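Local coordinates for protein putative isochorismatase (Bordetella bronchiseptica, PDB 3UAO) that hydrolyses the amide of maleamate to maleate and ammonia, a step in the bacterial breakdown of nicotinate (vitamin B3), at residues Y30-L41 / F207-M217; F62-T73 / D192-H202. All blocks are in the same frame, centred on the assembly; numbering follows the deposited sequence.

Contact 1: residues Y30-L41 / F207-M217; sequences YERQGFGAALPL and FDMRQKYAAVM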
loop_
_atom_site.group_PDB
_atom_site.type_symbol
_atom_site.label_atom_id
_atom_site.label_comp_id
_atom_site.label_asym_id
_atom_site.label_seq_id
_atom_site.Cartn_x
_atom_site.Cartn_y
_atom_site.Cartn_z
ATOM N N TYR A 30 29.235 6.900 -9.297
ATOM C CA TYR A 30 28.403 5.712 -9.476
ATOM C C TYR A 30 29.183 4.402 -9.462
ATOM O O TYR A 30 28.821 3.487 -8.742
ATOM C CB TYR A 30 27.560 5.807 -10.755
ATOM C CG TYR A 30 26.449 6.814 -10.680
ATOM C CD1 TYR A 30 25.189 6.443 -10.217
ATOM C CD2 TYR A 30 26.648 8.140 -11.052
ATOM C CE1 TYR A 30 24.115 7.347 -10.174
ATOM C CE2 TYR A 30 25.591 9.071 -10.979
ATOM C CZ TYR A 30 24.323 8.660 -10.546
ATOM O OH TYR A 30 23.319 9.576 -10.462
ATOM N N GLU A 31 30.236 4.290 -10.250
ATOM C CA GLU A 31 31.009 3.043 -10.254
ATOM C C GLU A 31 31.766 2.882 -8.924
ATOM O O GLU A 31 31.820 1.779 -8.390
ATOM C CB GLU A 31 31.912 2.946 -11.510
ATOM C CG GLU A 31 32.497 1.513 -11.947
ATOM C CD GLU A 31 31.451 0.330 -12.194
ATOM O OE1 GLU A 31 30.239 0.560 -12.531
ATOM O OE2 GLU A 31 31.876 -0.865 -12.058
ATOM N N ARG A 32 32.314 3.966 -8.378
ATOM C CA ARG A 32 32.993 3.921 -7.081
ATOM C C ARG A 32 32.132 3.395 -5.944
ATOM O O ARG A 32 32.576 2.616 -5.117
ATOM C CB ARG A 32 33.480 5.307 -6.655
ATOM C CG ARG A 32 34.905 5.625 -7.036
ATOM C CD ARG A 32 35.436 6.873 -6.306
ATOM N NE ARG A 32 34.974 8.140 -6.899
ATOM C CZ ARG A 32 33.999 8.914 -6.412
ATOM N NH1 ARG A 32 33.305 8.584 -5.306
ATOM N NH2 ARG A 32 33.705 10.041 -7.053
ATOM N N GLN A 33 30.895 3.856 -5.886
ATOM C CA GLN A 33 30.025 3.532 -4.766
ATOM C C GLN A 33 29.222 2.288 -5.030
ATOM O O GLN A 33 28.410 1.901 -4.217
ATOM C CB GLN A 33 29.103 4.695 -4.474
ATOM C CG GLN A 33 29.827 5.913 -4.031
ATOM C CD GLN A 33 28.896 7.053 -3.917
ATOM O OE1 GLN A 33 27.714 6.930 -4.254
ATOM N NE2 GLN A 33 29.405 8.183 -3.468
ATOM N N GLY A 34 29.450 1.686 -6.191
ATOM C CA GLY A 34 28.977 0.363 -6.498
ATOM C C GLY A 34 27.574 0.335 -7.041
ATOM O O GLY A 34 26.881 -0.650 -6.867
ATOM N N PHE A 35 27.181 1.405 -7.732
ATOM C CA PHE A 35 25.938 1.455 -8.495
ATOM C C PHE A 35 26.001 0.637 -9.787
ATOM O O PHE A 35 27.074 0.239 -10.251
ATOM C CB PHE A 35 25.545 2.914 -8.796
ATOM C CG PHE A 35 24.970 3.634 -7.605
ATOM C CD1 PHE A 35 23.612 3.606 -7.356
ATOM C CD2 PHE A 35 25.795 4.266 -6.704
ATOM C CE1 PHE A 35 23.097 4.196 -6.246
ATOM C CE2 PHE A 35 25.267 4.895 -5.617
ATOM C CZ PHE A 35 23.924 4.853 -5.390
ATOM N N GLY A 36 24.826 0.367 -10.332
ATOM C CA GLY A 36 24.694 -0.267 -11.611
ATOM C C GLY A 36 25.119 -1.712 -11.678
ATOM O O GLY A 36 25.500 -2.164 -12.768
ATOM N N ALA A 37 25.061 -2.453 -10.561
ATOM C CA ALA A 37 25.381 -3.885 -10.601
ATOM C C ALA A 37 24.310 -4.599 -11.425
ATOM O O ALA A 37 23.182 -4.096 -11.569
ATOM C CB ALA A 37 25.464 -4.497 -9.199
ATOM N N ALA A 38 24.671 -5.771 -11.952
ATOM C CA ALA A 38 23.814 -6.497 -12.828
ATOM C C ALA A 38 22.674 -7.048 -11.993
ATOM O O ALA A 38 22.898 -7.483 -10.850
ATOM C CB ALA A 38 24.588 -7.630 -13.515
ATOM N N LEU A 39 21.466 -7.009 -12.564
ATOM C CA LEU A 39 20.300 -7.687 -12.004
ATOM C C LEU A 39 20.060 -9.015 -12.750
ATOM O O LEU A 39 19.419 -9.050 -13.830
ATOM C CB LEU A 39 19.058 -6.784 -12.062
ATOM C CG LEU A 39 17.752 -7.313 -11.420
ATOM C CD1 LEU A 39 17.981 -7.952 -10.040
ATOM C CD2 LEU A 39 16.707 -6.209 -11.295
ATOM N N PRO A 40 20.562 -10.126 -12.185
ATOM C CA PRO A 40 20.336 -11.424 -12.819
ATOM C C PRO A 40 18.858 -11.620 -13.121
ATOM O O PRO A 40 18.026 -11.254 -12.308
ATOM C CB PRO A 40 20.805 -12.429 -11.739
ATOM C CG PRO A 40 21.817 -11.674 -10.948
ATOM C CD PRO A 40 21.295 -10.267 -10.911
ATOM N N LEU A 41 18.543 -12.177 -14.283
ATOM C CA LEU A 41 17.151 -12.436 -14.650
ATOM C C LEU A 41 16.690 -13.726 -14.046
ATOM O O LEU A 41 17.498 -14.628 -13.859
ATOM C CB LEU A 41 17.011 -12.528 -16.156
ATOM C CG LEU A 41 16.742 -11.232 -16.885
ATOM C CD1 LEU A 41 17.408 -10.032 -16.234
ATOM C CD2 LEU A 41 17.146 -11.419 -18.327
ATOM N N PHE A 207 19.131 6.127 -17.531
ATOM C CA PHE A 207 20.378 6.140 -16.775
ATOM C C PHE A 207 20.072 5.839 -15.320
ATOM O O PHE A 207 20.569 4.860 -14.768
ATOM C CB PHE A 207 21.111 7.474 -16.905
ATOM C CG PHE A 207 22.360 7.553 -16.065
ATOM C CD1 PHE A 207 23.553 7.047 -16.529
ATOM C CD2 PHE A 207 22.327 8.084 -14.783
ATOM C CE1 PHE A 207 24.692 7.095 -15.734
ATOM C CE2 PHE A 207 23.445 8.116 -14.014
ATOM C CZ PHE A 207 24.629 7.627 -14.490
ATOM N N ASP A 208 19.204 6.644 -14.710
ATOM C CA ASP A 208 18.819 6.424 -13.317
ATOM C C ASP A 208 18.459 4.951 -13.091
ATOM O O ASP A 208 18.978 4.283 -12.171
ATOM C CB ASP A 208 17.602 7.264 -12.967
ATOM C CG ASP A 208 17.895 8.742 -12.861
ATOM O OD1 ASP A 208 19.099 9.099 -12.930
ATOM O OD2 ASP A 208 16.897 9.521 -12.697
ATOM N N MET A 209 17.565 4.454 -13.948
ATOM C CA MET A 209 17.026 3.114 -13.794
ATOM C C MET A 209 18.093 2.034 -13.897
ATOM O O MET A 209 18.193 1.165 -13.021
ATOM C CB MET A 209 15.899 2.895 -14.785
ATOM C CG MET A 209 14.592 3.575 -14.324
ATOM S SD MET A 209 13.237 3.036 -15.332
ATOM C CE MET A 209 13.285 4.155 -16.754
ATOM N N ARG A 210 18.914 2.095 -14.936
ATOM C CA ARG A 210 20.097 1.233 -15.040
ATOM C C ARG A 210 20.995 1.281 -13.795
ATOM O O ARG A 210 21.608 0.308 -13.425
ATOM C CB ARG A 210 20.928 1.709 -16.219
ATOM C CG ARG A 210 21.950 0.738 -16.788
ATOM C CD ARG A 210 22.575 1.327 -18.085
ATOM N NE ARG A 210 23.285 2.636 -17.935
ATOM C CZ ARG A 210 24.576 2.813 -17.571
ATOM N NH1 ARG A 210 25.376 1.779 -17.261
ATOM N NH2 ARG A 210 25.080 4.047 -17.511
ATOM N N GLN A 211 21.082 2.432 -13.140
ATOM C CA GLN A 211 22.085 2.603 -12.106
ATOM C C GLN A 211 21.589 2.027 -10.819
ATOM O O GLN A 211 22.366 1.585 -10.013
ATOM C CB GLN A 211 22.409 4.059 -11.962
ATOM C CG GLN A 211 23.844 4.418 -11.781
ATOM C CD GLN A 211 24.818 3.910 -12.834
ATOM O OE1 GLN A 211 24.618 4.084 -14.034
ATOM N NE2 GLN A 211 25.907 3.296 -12.370
ATOM N N LYS A 212 20.270 1.963 -10.656
ATOM C CA LYS A 212 19.646 1.796 -9.351
ATOM C C LYS A 212 18.482 0.790 -9.235
ATOM O O LYS A 212 18.212 0.278 -8.150
ATOM C CB LYS A 212 19.130 3.169 -8.924
ATOM C CG LYS A 212 20.207 4.231 -8.599
ATOM C CD LYS A 212 19.568 5.625 -8.543
ATOM C CE LYS A 212 20.565 6.739 -8.247
ATOM N NZ LYS A 212 19.926 8.079 -8.164
ATOM N N TYR A 213 17.769 0.523 -10.308
ATOM C CA TYR A 213 16.422 -0.007 -10.187
ATOM C C TYR A 213 16.054 -1.186 -11.070
ATOM O O TYR A 213 15.034 -1.833 -10.807
ATOM C CB TYR A 213 15.420 1.087 -10.507
ATOM C CG TYR A 213 15.509 2.308 -9.650
ATOM C CD1 TYR A 213 15.635 2.205 -8.282
ATOM C CD2 TYR A 213 15.430 3.557 -10.201
ATOM C CE1 TYR A 213 15.730 3.319 -7.501
ATOM C CE2 TYR A 213 15.508 4.675 -9.419
ATOM C CZ TYR A 213 15.645 4.559 -8.065
ATOM O OH TYR A 213 15.716 5.690 -7.244
ATOM N N ALA A 214 16.819 -1.456 -12.121
ATOM C CA ALA A 214 16.375 -2.454 -13.116
ATOM C C ALA A 214 17.509 -3.006 -13.933
ATOM O O ALA A 214 18.571 -2.403 -14.045
ATOM C CB ALA A 214 15.329 -1.864 -14.048
ATOM N N ALA A 215 17.279 -4.183 -14.482
ATOM C CA ALA A 215 18.055 -4.628 -15.650
ATOM C C ALA A 215 17.442 -3.890 -16.854
ATOM O O ALA A 215 16.226 -3.756 -16.973
ATOM C CB ALA A 215 17.990 -6.153 -15.822
ATOM N N VAL A 216 18.322 -3.377 -17.708
ATOM C CA VAL A 216 17.980 -2.499 -18.837
ATOM C C VAL A 216 18.668 -3.007 -20.117
ATOM O O VAL A 216 19.882 -2.990 -20.238
ATOM C CB VAL A 216 18.418 -1.025 -18.544
ATOM C CG1 VAL A 216 18.278 -0.119 -19.803
ATOM C CG2 VAL A 216 17.624 -0.470 -17.415
ATOM N N MET A 217 17.867 -3.462 -21.063
ATOM C CA MET A 217 18.384 -3.954 -22.317
ATOM C C MET A 217 17.341 -3.773 -23.439
ATOM O O MET A 217 16.158 -3.536 -23.174
ATOM C CB MET A 217 18.805 -5.428 -22.149
ATOM C CG MET A 217 17.707 -6.413 -21.697
ATOM S SD MET A 217 18.483 -7.980 -21.171
ATOM C CE MET A 217 19.042 -7.533 -19.539
#

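Contact 2: residues F62-T73 / D192-H202; sequences FGGGNIAAAIET and DCVGDRALGPH. With ACT (acetate ion), chain I.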
loop_
_atom_site.group_PDB
_atom_site.type_symbol
_atom_site.label_atom_id
_atom_site.label_comp_id
_atom_site.label_asym_id
_atom_site.label_seq_id
_atom_site.Cartn_x
_atom_site.Cartn_y
_atom_site.Cartn_z
ATOM N N PHE A 62 -0.590 13.805 -26.129
ATOM C CA PHE A 62 0.391 13.566 -25.045
ATOM C C PHE A 62 1.610 12.833 -25.530
ATOM O O PHE A 62 2.482 12.508 -24.727
ATOM C CB PHE A 62 -0.216 12.761 -23.882
ATOM C CG PHE A 62 -1.317 13.465 -23.175
ATOM C CD1 PHE A 62 -1.041 14.545 -22.335
ATOM C CD2 PHE A 62 -2.625 13.058 -23.331
ATOM C CE1 PHE A 62 -2.065 15.220 -21.669
ATOM C CE2 PHE A 62 -3.650 13.718 -22.670
ATOM C CZ PHE A 62 -3.363 14.804 -21.840
ATOM N N GLY A 63 1.667 12.564 -26.831
ATOM C CA GLY A 63 2.740 11.790 -27.421
ATOM C C GLY A 63 3.816 12.630 -28.055
ATOM O O GLY A 63 3.996 13.793 -27.723
ATOM N N GLY A 64 4.499 12.025 -29.008
ATOM C CA GLY A 64 5.655 12.624 -29.646
ATOM C C GLY A 64 6.856 11.803 -29.240
ATOM O O GLY A 64 6.704 10.702 -28.697
ATOM N N GLY A 65 8.040 12.353 -29.482
ATOM C CA GLY A 65 9.289 11.723 -29.132
ATOM C C GLY A 65 9.461 10.402 -29.836
ATOM O O GLY A 65 9.162 10.294 -31.027
ATOM N N ASN A 66 9.945 9.406 -29.097
ATOM C CA ASN A 66 10.140 8.065 -29.602
ATOM C C ASN A 66 9.037 7.087 -29.123
ATOM O O ASN A 66 9.289 5.884 -29.027
ATOM C CB ASN A 66 11.516 7.563 -29.159
ATOM C CG ASN A 66 11.671 7.559 -27.631
ATOM O OD1 ASN A 66 10.754 7.943 -26.934
ATOM N ND2 ASN A 66 12.824 7.136 -27.125
ATOM N N ILE A 67 7.831 7.598 -28.833
ATOM C CA ILE A 67 6.741 6.776 -28.321
ATOM C C ILE A 67 6.092 5.876 -29.402
ATOM O O ILE A 67 5.788 4.694 -29.134
ATOM C CB ILE A 67 5.647 7.655 -27.623
ATOM C CG1 ILE A 67 6.150 8.246 -26.297
ATOM C CG2 ILE A 67 4.413 6.837 -27.362
ATOM C CD1 ILE A 67 5.283 9.401 -25.751
ATOM N N ALA A 68 5.868 6.420 -30.608
ATOM C CA ALA A 68 5.298 5.625 -31.723
ATOM C C ALA A 68 6.164 4.407 -32.041
ATOM O O ALA A 68 5.636 3.299 -32.236
ATOM C CB ALA A 68 5.104 6.465 -32.971
ATOM N N ALA A 69 7.484 4.629 -32.061
ATOM C CA ALA A 69 8.494 3.591 -32.277
ATOM C C ALA A 69 8.504 2.567 -31.162
ATOM O O ALA A 69 8.557 1.358 -31.410
ATOM C CB ALA A 69 9.868 4.222 -32.377
ATOM N N ALA A 70 8.469 3.047 -29.927
ATOM C CA ALA A 70 8.355 2.140 -28.763
ATOM C C ALA A 70 7.121 1.235 -28.798
ATOM O O ALA A 70 7.209 0.080 -28.425
ATOM C CB ALA A 70 8.402 2.922 -27.462
ATOM N N ILE A 71 5.976 1.756 -29.229
ATOM C CA ILE A 71 4.747 0.976 -29.236
ATOM C C ILE A 71 4.886 -0.227 -30.153
ATOM O O ILE A 71 4.669 -1.359 -29.750
ATOM C CB ILE A 71 3.531 1.849 -29.630
ATOM C CG1 ILE A 71 3.092 2.685 -28.425
ATOM C CG2 ILE A 71 2.343 1.025 -30.144
ATOM C CD1 ILE A 71 2.160 3.801 -28.799
ATOM N N GLU A 72 5.289 0.026 -31.381
ATOM C CA GLU A 72 5.506 -1.042 -32.347
ATOM C C GLU A 72 6.527 -2.090 -31.971
ATOM O O GLU A 72 6.307 -3.278 -32.256
ATOM C CB GLU A 72 5.958 -0.458 -33.678
ATOM C CG GLU A 72 4.847 0.148 -34.410
ATOM C CD GLU A 72 3.772 -0.851 -34.695
ATOM O OE1 GLU A 72 4.113 -2.002 -35.141
ATOM O OE2 GLU A 72 2.604 -0.447 -34.453
ATOM N N THR A 73 7.670 -1.657 -31.421
ATOM C CA THR A 73 8.688 -2.612 -31.018
ATOM C C THR A 73 8.076 -3.545 -29.956
ATOM O O THR A 73 8.255 -4.765 -30.015
ATOM C CB THR A 73 9.969 -1.924 -30.521
ATOM O OG1 THR A 73 10.476 -1.045 -31.537
ATOM C CG2 THR A 73 11.023 -2.949 -30.185
ATOM N N ASP A 192 14.111 -0.183 -25.753
ATOM C CA ASP A 192 13.584 0.142 -27.063
ATOM C C ASP A 192 12.065 0.001 -27.095
ATOM O O ASP A 192 11.463 0.184 -28.146
ATOM C CB ASP A 192 14.295 -0.651 -28.205
ATOM C CG ASP A 192 14.123 -2.174 -28.108
ATOM O OD1 ASP A 192 13.913 -2.716 -26.991
ATOM O OD2 ASP A 192 14.206 -2.857 -29.163
ATOM N N CYS A 193 11.461 -0.279 -25.939
ATOM C CA CYS A 193 10.014 -0.388 -25.794
ATOM C C CYS A 193 9.403 0.583 -24.773
ATOM O O CYS A 193 8.206 0.478 -24.393
ATOM C CB CYS A 193 9.656 -1.803 -25.371
ATOM S SG CYS A 193 9.983 -3.035 -26.611
ATOM N N VAL A 194 10.202 1.539 -24.331
ATOM C CA VAL A 194 9.688 2.604 -23.495
ATOM C C VAL A 194 9.905 3.858 -24.307
ATOM O O VAL A 194 10.932 3.996 -24.937
ATOM C CB VAL A 194 10.375 2.590 -22.078
ATOM C CG1 VAL A 194 10.052 1.238 -21.328
ATOM C CG2 VAL A 194 11.836 2.756 -22.162
ATOM N N GLY A 195 8.942 4.760 -24.361
ATOM C CA GLY A 195 9.160 6.003 -25.104
ATOM C C GLY A 195 8.796 7.234 -24.325
ATOM O O GLY A 195 8.042 7.176 -23.366
ATOM N N ASP A 196 9.361 8.362 -24.706
ATOM C CA ASP A 196 8.998 9.600 -24.051
ATOM C C ASP A 196 8.689 10.643 -25.111
ATOM O O ASP A 196 9.045 10.470 -26.277
ATOM C CB ASP A 196 10.138 10.060 -23.135
ATOM C CG ASP A 196 9.657 10.899 -21.988
ATOM O OD1 ASP A 196 10.180 10.765 -20.864
ATOM O OD2 ASP A 196 8.742 11.699 -22.218
ATOM N N ARG A 197 8.008 11.708 -24.703
ATOM C CA ARG A 197 7.737 12.824 -25.605
ATOM C C ARG A 197 8.979 13.668 -25.801
ATOM O O ARG A 197 9.038 14.493 -26.691
ATOM C CB ARG A 197 6.605 13.697 -25.062
ATOM C CG ARG A 197 6.927 14.354 -23.706
ATOM C CD ARG A 197 5.793 15.210 -23.199
ATOM N NE ARG A 197 4.559 14.469 -23.062
ATOM C CZ ARG A 197 4.296 13.559 -22.124
ATOM N NH1 ARG A 197 5.182 13.240 -21.187
ATOM N NH2 ARG A 197 3.112 12.959 -22.130
ATOM N N ALA A 198 9.970 13.465 -24.952
ATOM C CA ALA A 198 11.203 14.245 -25.024
ATOM C C ALA A 198 12.382 13.350 -24.736
ATOM O O ALA A 198 12.350 12.623 -23.741
ATOM C CB ALA A 198 11.159 15.383 -24.014
ATOM N N LEU A 199 13.434 13.414 -25.556
ATOM C CA LEU A 199 14.487 12.389 -25.471
ATOM C C LEU A 199 15.511 12.567 -24.342
ATOM O O LEU A 199 16.136 11.592 -23.929
ATOM C CB LEU A 199 15.236 12.267 -26.793
ATOM C CG LEU A 199 14.470 11.834 -28.039
ATOM C CD1 LEU A 199 15.449 11.914 -29.219
ATOM C CD2 LEU A 199 13.867 10.465 -27.932
ATOM N N GLY A 200 15.750 13.802 -23.918
ATOM C CA GLY A 200 16.682 14.080 -22.811
ATOM C C GLY A 200 16.197 13.388 -21.528
ATOM O O GLY A 200 16.923 12.594 -20.935
ATOM N N PRO A 201 14.945 13.656 -21.123
ATOM C CA PRO A 201 14.283 12.896 -20.036
ATOM C C PRO A 201 14.284 11.350 -20.196
ATOM O O PRO A 201 14.614 10.624 -19.239
ATOM C CB PRO A 201 12.859 13.444 -20.077
ATOM C CG PRO A 201 13.040 14.858 -20.502
ATOM C CD PRO A 201 14.112 14.780 -21.569
ATOM N N HIS A 202 13.942 10.870 -21.387
ATOM C CA HIS A 202 14.096 9.447 -21.761
ATOM C C HIS A 202 15.475 8.876 -21.398
ATOM O O HIS A 202 15.584 7.838 -20.775
ATOM C CB HIS A 202 13.848 9.294 -23.266
ATOM C CG HIS A 202 14.076 7.916 -23.796
ATOM N ND1 HIS A 202 13.151 6.909 -23.669
ATOM C CD2 HIS A 202 15.114 7.382 -24.487
ATOM C CE1 HIS A 202 13.611 5.811 -24.251
ATOM N NE2 HIS A 202 14.793 6.076 -24.767
HETATM C C ACT I . 3.935 10.988 -18.282
HETATM O O ACT I . 3.834 11.523 -19.429
HETATM O OXT ACT I . 4.105 11.787 -17.298
HETATM C CH3 ACT I . 3.898 9.479 -18.149
#

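Contact 1: residues Y30-L41 / F207-M217
Tyr30 and Phe207 meet in a T-shaped stack where the N-terminal arm of the chain lies against the last turns of helix 199-212 and then passes outermost strand 215-217 of this chain's Rossmann-like parallel sheet. The two ring planes stand 85° apart, with Phe207 CE2 placed 3.6 Å from Tyr30 CZ, over one face of the tyrosine near its rim. Tyr30 OH is buried and has no polar partner in the model. Just after Tyr30 the helix closes in a Schellman motif at Gly34, which turns Phe35 back toward the other segment. Phe35 CB lies 3.6 Å from Gln211 NE2. With CG anti to the carbonyl carbon (chi1 -76°), the phenylalanine ring is carried over to the lysine, CD1 3.7 Å from Lys212 CG. Beyond CG the lysine chain is fully extended and carries NZ to a bound acetate.

Packing is closest in this aromatic half. The other half is sparser and made by apolar side chains: Leu39 CB comes to 4.0 Å from Ala215 CB, Leu41 CD1 to 3.9 Å from that same methyl, and Met217 CE is only grazed. Ala38 and Pro40 point away from the other segment and are exposed; Arg210, on the helix beside Gly36, is exposed too. The second subunit covers much of the region; Lys108 of that subunit bonds to the carbonyls of Ala37, Arg210 and Ala214, so one lysine of the neighbouring chain bridges the arm and the end of the helix.

Between the two halves Gly36, at positive phi, passes close to the C-terminal end of the helix, its CA 3.6 Å from Arg210 O. Its N donates to Gln211 O at 2.8 Å, in a bent bond (142° at the hydrogen) whose donor is tilted out of the carbonyl plane.

Contact 2: residues F62-T73 / D192-H202
Residues 65-70 and 193-197 run past each other in opposite directions, CA atoms 4.0 Å apart at Gly65 and Arg197, with a type II' turn from Gly64 to Ile67 leading into helix 67-84 at the C-terminal end of strand 186-195. Asp196 O receives a weak bond from Asn66 N and a CA-H contact from Gly65. The Asn66 side chain, folded back between its backbone N and carbonyl carbon (chi1 59°), takes Asp196 N on OD1 at 2.7 Å, nearly straight (158°) and in the carbonyl plane. Its ND2 sits 3.2 Å above the centre of the His202 ring, the amide nearly upright on it; His202 ND1 is bound to Thr169. Ile67 CG1 and Ala70 CB rest on the Gly195 backbone, the latter 3.6 Å from Gly195 N. Thr73 OG1 bonds to Ala69 O, leaving CG2 to meet Cys193 SG at 3.7 Å.

At the far end Arg197 NH2 gives a weak bond to Phe62 O, while NH1 (2.8 Å) and NH2 both donate to one acetate oxygen. Gln33 of the second subunit takes NE, and Lys212 of that subunit also binds the acetate. Arg197 and that lysine together probably make a cationic site across the subunit interface suited to a carboxylate; the one bound here is an acetate, probably from the crystallisation liquor.

How the contacts relate
From the N terminus the chain passes 30-41, then strand 45-50 and segment 62-73, and crosses most of the sheet before reaching 192-202 and, five residues later, 207-217. Contact 2 closes the inner loop, of 118 residues, and contact 1 the outer one, of 165, so the two nest without crossing. Helix 199-212 joins them: its start belongs to contact 2 and its end to contact 1, their centres about 21 Å apart. Contact 1 ties the N-terminal arm to outermost strand 215-217 of this chain's sheet; contact 2 ties helix 67-84 to neighbouring strand 186-195. Within the chain the two do not touch; across the subunit interface they do, Phe35 of one chain packing on Arg197 of the other.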